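PDB 1M5S: formylmethanofuran--tetrahydromethanopterin formyltransferase from Methanosarcina barkeri, which catalyses the reversible transfer of a formyl group from formylmethanofuran to tetrahydromethanopterin, an early step of methanogenesis from carbon dioxide. Local coordinates for residues A27-K30 with R31-L34. Numbering follows the deposited sequence. Where two conformers were deposited one is given.
Sequences AATK and RWAL
Thr29 and Trp32 meet where a loop turns into a helix, a compact instance of N-capping. Thr29 OG1 sits between its own backbone N and carbonyl carbon (chi1 68°), a rotation that aims the hydroxyl at the first turn; there it accepts a weak bond from Trp32 N at 3.3 Å. The same N-H is shared with Thr29 O, 3.0 Å from Trp32 N, in a second weak bond bent to 128°. Thr29 OG1 also comes obliquely to the indole, 3.1 Å from Trp32 CD1. Thr29 O starts the helical ladder, taking Ala33 N at 3.0 Å, and Lys30 O follows with Leu34 N at 2.9 Å, although Lys30 CB points away from 31-34. Ala27 CB packs 3.8 Å from both Trp32 CB and Ala33 CB. A water bound to Thr29 OG1 also reaches Arg31 NH1 weakly. The Arg31 chain runs across one indole face, CD over the ring, while Trp32 CZ2 lies 3.6 Å above the guanidinium plane, over its centre; Arg31 NH2 forms a salt bridge with Glu181 of the third subunit. The junction links strand 12-26 to helix 30-41, with Lys30 touching Leu59 and Leu34 touching Ile56 of strand 53-60.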
loop_
_atom_site.group_PDB
_atom_site.type_symbol
_atom_site.label_atom_id
_atom_site.label_comp_id
_atom_site.label_asym_id
_atom_site.label_seq_id
_atom_site.Cartn_x
_atom_site.Cartn_y
_atom_site.Cartn_z
ATOM N N ALA A 27 17.229 -3.543 0.803
ATOM C CA ALA A 27 16.964 -2.906 -0.479
ATOM C C ALA A 27 17.047 -1.401 -0.306
ATOM O O ALA A 27 17.256 -0.912 0.810
ATOM C CB ALA A 27 15.589 -3.310 -0.995
ATOM N N ALA A 28 16.925 -0.674 -1.416
ATOM C CA ALA A 28 17.093 0.777 -1.404
ATOM C C ALA A 28 16.044 1.436 -0.512
ATOM O O ALA A 28 16.352 2.390 0.215
ATOM C CB ALA A 28 17.011 1.333 -2.830
ATOM N N THR A 29 14.818 0.898 -0.555
ATOM C CA THR A 29 13.695 1.392 0.250
ATOM C C THR A 29 12.888 0.224 0.810
ATOM O O THR A 29 12.959 -0.886 0.280
ATOM C CB THR A 29 12.722 2.255 -0.595
ATOM O OG1 THR A 29 12.055 1.417 -1.549
ATOM C CG2 THR A 29 13.471 3.370 -1.330
ATOM N N LYS A 30 12.085 0.509 1.845
ATOM C CA LYS A 30 11.128 -0.443 2.415
ATOM C C LYS A 30 10.309 -1.138 1.334
ATOM O O LYS A 30 10.137 -2.356 1.357
ATOM C CB LYS A 30 10.164 0.274 3.364
ATOM C CG LYS A 30 10.718 0.542 4.754
ATOM C CD LYS A 30 9.645 1.145 5.665
ATOM C CE LYS A 30 8.508 0.159 5.919
ATOM N NZ LYS A 30 7.168 0.813 6.019
ATOM N N ARG A 31 9.791 -0.344 0.411
ATOM C CA ARG A 31 8.917 -0.839 -0.635
ATOM C C ARG A 31 9.620 -1.887 -1.532
ATOM O O ARG A 31 9.010 -2.868 -1.978
ATOM C CB ARG A 31 8.434 0.341 -1.455
ATOM C CG ARG A 31 7.644 -0.087 -2.668
ATOM C CD ARG A 31 8.547 -0.541 -3.800
ATOM N NE ARG A 31 7.852 -0.554 -5.079
ATOM C CZ ARG A 31 7.475 0.544 -5.741
ATOM N NH1 ARG A 31 7.730 1.767 -5.259
ATOM N NH2 ARG A 31 6.824 0.517 -6.910
ATOM N N TRP A 32 10.904 -1.695 -1.803
ATOM C CA TRP A 32 11.651 -2.626 -2.685
ATOM C C TRP A 32 12.090 -3.873 -1.915
ATOM O O TRP A 32 12.313 -4.944 -2.498
ATOM C CB TRP A 32 12.850 -1.920 -3.309
ATOM C CG TRP A 32 12.394 -0.969 -4.406
ATOM C CD1 TRP A 32 12.548 0.358 -4.437
ATOM C CD2 TRP A 32 11.712 -1.365 -5.585
ATOM N NE1 TRP A 32 11.908 0.823 -5.629
ATOM C CE2 TRP A 32 11.407 -0.202 -6.278
ATOM C CE3 TRP A 32 11.305 -2.598 -6.110
ATOM C CZ2 TRP A 32 10.664 -0.189 -7.463
ATOM C CZ3 TRP A 32 10.578 -2.577 -7.320
ATOM C CH2 TRP A 32 10.268 -1.428 -7.960
ATOM N N ALA A 33 12.287 -3.722 -0.611
ATOM C CA ALA A 33 12.607 -4.864 0.233
ATOM C C ALA A 33 11.365 -5.759 0.375
ATOM O O ALA A 33 11.473 -6.982 0.316
ATOM C CB ALA A 33 13.093 -4.386 1.605
ATOM N N LEU A 34 10.181 -5.146 0.433
ATOM C CA LEU A 34 8.935 -5.900 0.551
ATOM C C LEU A 34 8.544 -6.602 -0.741
ATOM O O LEU A 34 8.035 -7.717 -0.708
ATOM C CB LEU A 34 7.784 -5.000 1.007
ATOM C CG LEU A 34 6.433 -5.697 1.240
ATOM C CD1 LEU A 34 6.552 -6.728 2.366
ATOM C CD2 LEU A 34 5.371 -4.659 1.586
HETATM O O HOH W 1 10.437 2.802 -3.307
#